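Long-range contact in anti-H(O) lectin 1 (Ulex europaeus, PDB 1FX5), which binds L-fucose as a calcium- and manganese-containing legume lectin that recognises the H(O) blood group: residues Thr70-Phe75 against Asp87-Phe92. Sequence-based numbering, arbitrary orientation.
Sequences TSFSFF and DGLTFF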
ATOM      1  N   THR A  70       9.069  -8.713   9.223  1.00 18.72           N
ATOM      2  CA  THR A  70       9.021  -7.284   9.502  1.00 17.51           C
ATOM      3  C   THR A  70      10.130  -6.970  10.517  1.00 18.87           C
ATOM      4  O   THR A  70      10.518  -7.835  11.328  1.00 16.96           O
ATOM      5  CB  THR A  70       7.633  -6.858  10.067  1.00 18.17           C
ATOM      6  OG1 THR A  70       7.503  -5.434  10.038  1.00 17.45           O
ATOM      7  CG2 THR A  70       7.447  -7.323  11.504  1.00 17.70           C
ATOM      8  N   SER A  71      10.692  -5.770  10.424  1.00 17.18           N
ATOM      9  CA  SER A  71      11.741  -5.361  11.344  1.00 19.10           C
ATOM     10  C   SER A  71      11.600  -3.859  11.594  1.00 18.38           C
ATOM     11  O   SER A  71      11.169  -3.106  10.704  1.00 16.41           O
ATOM     12  CB  SER A  71      13.135  -5.703  10.789  1.00 19.35           C
ATOM     13  OG  SER A  71      13.344  -5.088   9.538  1.00 23.29           O
ATOM     14  N   PHE A  72      11.920  -3.441  12.816  1.00 17.09           N
ATOM     15  CA  PHE A  72      11.842  -2.040  13.220  1.00 16.33           C
ATOM     16  C   PHE A  72      12.660  -1.803  14.490  1.00 17.43           C
ATOM     17  O   PHE A  72      12.987  -2.745  15.233  1.00 17.15           O
ATOM     18  CB  PHE A  72      10.371  -1.616  13.447  1.00 14.63           C
ATOM     19  CG  PHE A  72       9.659  -2.410  14.515  1.00 15.79           C
ATOM     20  CD1 PHE A  72       9.686  -1.998  15.842  1.00 16.54           C
ATOM     21  CD2 PHE A  72       8.986  -3.583  14.197  1.00 15.64           C
ATOM     22  CE1 PHE A  72       9.059  -2.742  16.840  1.00 17.48           C
ATOM     23  CE2 PHE A  72       8.351  -4.339  15.191  1.00 20.78           C
ATOM     24  CZ  PHE A  72       8.387  -3.924  16.515  1.00 18.20           C
ATOM     25  N   SER A  73      13.027  -0.548  14.716  1.00 18.50           N
ATOM     26  CA  SER A  73      13.793  -0.147  15.895  1.00 17.58           C
ATOM     27  C   SER A  73      12.893   0.777  16.720  1.00 18.49           C
ATOM     28  O   SER A  73      12.170   1.612  16.155  1.00 18.82           O
ATOM     29  CB  SER A  73      15.058   0.607  15.476  1.00 19.24           C
ATOM     30  OG  SER A  73      15.927  -0.251  14.751  1.00 23.77           O
ATOM     31  N   PHE A  74      12.945   0.656  18.041  1.00 16.04           N
ATOM     32  CA  PHE A  74      12.111   1.507  18.879  1.00 16.68           C
ATOM     33  C   PHE A  74      12.859   1.894  20.183  1.00 19.52           C
ATOM     34  O   PHE A  74      13.951   1.373  20.478  1.00 19.60           O
ATOM     35  CB  PHE A  74      10.784   0.768  19.195  1.00 12.03           C
ATOM     36  CG  PHE A  74      10.884  -0.239  20.331  1.00 14.35           C
ATOM     37  CD1 PHE A  74      10.630   0.135  21.640  1.00 15.67           C
ATOM     38  CD2 PHE A  74      11.233  -1.550  20.085  1.00 15.95           C
ATOM     39  CE1 PHE A  74      10.727  -0.775  22.688  1.00 16.55           C
ATOM     40  CE2 PHE A  74      11.331  -2.474  21.120  1.00 18.82           C
ATOM     41  CZ  PHE A  74      11.079  -2.084  22.431  1.00 17.96           C
ATOM     42  N   PHE A  75      12.326   2.876  20.901  1.00 18.80           N
ATOM     43  CA  PHE A  75      12.914   3.313  22.160  1.00 20.50           C
ATOM     44  C   PHE A  75      11.772   3.912  22.988  1.00 21.95           C
ATOM     45  O   PHE A  75      10.704   4.237  22.450  1.00 19.27           O
ATOM     46  CB  PHE A  75      14.120   4.263  21.970  1.00 19.07           C
ATOM     47  CG  PHE A  75      13.758   5.635  21.480  1.00 22.76           C
ATOM     48  CD1 PHE A  75      13.571   5.880  20.124  1.00 23.33           C
ATOM     49  CD2 PHE A  75      13.632   6.691  22.372  1.00 21.76           C
ATOM     50  CE1 PHE A  75      13.260   7.159  19.661  1.00 22.27           C
ATOM     51  CE2 PHE A  75      13.325   7.967  21.919  1.00 25.09           C
ATOM     52  CZ  PHE A  75      13.138   8.201  20.555  1.00 24.40           C
ATOM     53  N   ASP A  87       2.884   1.258  29.458  1.00 17.20           N
ATOM     54  CA  ASP A  87       2.379  -0.128  29.505  1.00 16.17           C
ATOM     55  C   ASP A  87       3.060  -1.006  28.454  1.00 17.74           C
ATOM     56  O   ASP A  87       2.981  -2.233  28.553  1.00 15.91           O
ATOM     57  CB  ASP A  87       0.871  -0.190  29.274  1.00 14.22           C
ATOM     58  CG  ASP A  87       0.094  -0.087  30.553  1.00 17.60           C
ATOM     59  OD1 ASP A  87      -0.377   1.030  30.846  1.00 20.02           O
ATOM     60  OD2 ASP A  87      -0.017  -1.096  31.279  1.00 16.00           O
ATOM     61  N   GLY A  88       3.647  -0.374  27.422  1.00 15.83           N
ATOM     62  CA  GLY A  88       4.330  -1.110  26.368  1.00 13.00           C
ATOM     63  C   GLY A  88       3.849  -0.822  24.956  1.00 16.87           C
ATOM     64  O   GLY A  88       3.102   0.136  24.725  1.00 15.79           O
ATOM     65  N   LEU A  89       4.349  -1.584  23.985  1.00 15.73           N
ATOM     66  CA  LEU A  89       3.940  -1.383  22.605  1.00 19.05           C
ATOM     67  C   LEU A  89       3.569  -2.739  21.996  1.00 19.19           C
ATOM     68  O   LEU A  89       3.918  -3.797  22.539  1.00 17.10           O
ATOM     69  CB  LEU A  89       4.992  -0.636  21.779  1.00 16.90           C
ATOM     70  CG  LEU A  89       6.327  -1.312  21.527  1.00 21.16           C
ATOM     71  CD1 LEU A  89       6.831  -0.951  20.141  1.00 18.40           C
ATOM     72  CD2 LEU A  89       7.313  -0.887  22.589  1.00 22.73           C
ATOM     73  N   THR A  90       3.017  -2.702  20.792  1.00 17.68           N
ATOM     74  CA  THR A  90       2.593  -3.916  20.139  1.00 16.07           C
ATOM     75  C   THR A  90       2.681  -3.876  18.613  1.00 18.83           C
ATOM     76  O   THR A  90       2.596  -2.779  18.024  1.00 19.19           O
ATOM     77  CB  THR A  90       1.058  -4.013  20.514  1.00 18.03           C
ATOM     78  OG1 THR A  90       0.808  -5.037  21.474  1.00 23.99           O
ATOM     79  CG2 THR A  90       0.154  -4.098  19.349  1.00  9.96           C
ATOM     80  N   PHE A  91       2.965  -5.031  17.994  1.00 16.42           N
ATOM     81  CA  PHE A  91       3.007  -5.130  16.524  1.00 16.22           C
ATOM     82  C   PHE A  91       1.773  -6.062  16.373  1.00 14.66           C
ATOM     83  O   PHE A  91       1.706  -7.113  17.037  1.00 13.29           O
ATOM     84  CB  PHE A  91       4.239  -5.789  15.920  1.00 15.41           C
ATOM     85  CG  PHE A  91       4.094  -6.024  14.427  1.00 17.85           C
ATOM     86  CD1 PHE A  91       3.665  -7.254  13.939  1.00 17.78           C
ATOM     87  CD2 PHE A  91       4.261  -4.979  13.521  1.00 18.92           C
ATOM     88  CE1 PHE A  91       3.390  -7.443  12.583  1.00 18.22           C
ATOM     89  CE2 PHE A  91       3.989  -5.162  12.171  1.00 19.00           C
ATOM     90  CZ  PHE A  91       3.549  -6.402  11.703  1.00 17.18           C
ATOM     91  N   PHE A  92       0.803  -5.714  15.528  1.00 14.15           N
ATOM     92  CA  PHE A  92      -0.376  -6.568  15.396  1.00 15.49           C
ATOM     93  C   PHE A  92      -1.043  -6.693  14.034  1.00 16.48           C
ATOM     94  O   PHE A  92      -0.801  -5.886  13.129  1.00 18.03           O
ATOM     95  CB  PHE A  92      -1.436  -6.116  16.424  1.00 15.45           C
ATOM     96  CG  PHE A  92      -2.112  -4.793  16.078  1.00 16.99           C
ATOM     97  CD1 PHE A  92      -1.422  -3.591  16.151  1.00 17.94           C
ATOM     98  CD2 PHE A  92      -3.433  -4.764  15.654  1.00 18.25           C
ATOM     99  CE1 PHE A  92      -2.027  -2.375  15.797  1.00 19.52           C
ATOM    100  CE2 PHE A  92      -4.056  -3.552  15.299  1.00 21.43           C
ATOM    101  CZ  PHE A  92      -3.344  -2.358  15.368  1.00 21.17           C
TER
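Face-to-face packing of two beta sheets joins T70, F72 and F74 to L89 and F91 in the buried core of the legume lectin sandwich. The strands run nearly antiparallel (166°), but the axes of the two strand segments come no closer than 10.0 Å, too far for backbone pairing, so side chains alone fill the gap. Alternation along each strand turns these five residues inward, while S71 and S73 lie on the other side of theirs. L89 lays its CD2 methyl over one face of the F74 ring, 3.4 Å from F74 CE1; its branched end suits a flat aromatic surface. At the other end of the contact, T70 CG2 stands 4.1 Å from the centroid of the F91 ring, only 14° off its normal, a CH-pi contact. With T70 OG1 anti to the backbone N (chi1 -167°), the hydroxyl reaches hydrogen bonds with W231 NE1 and Y232 O of the adjoining strand: threonine's methyl serves the core and its polar atom is satisfied. Between these pairs lies F72, with CE1 4.4 Å from L89 CD1 and CE2 equally far from F91 CB; long, flat phenylalanines such as F72 and F91 can bridge so wide a gap. With no hydrogen bond across it, this part of the interface probably draws its stability from dispersion and water exclusion.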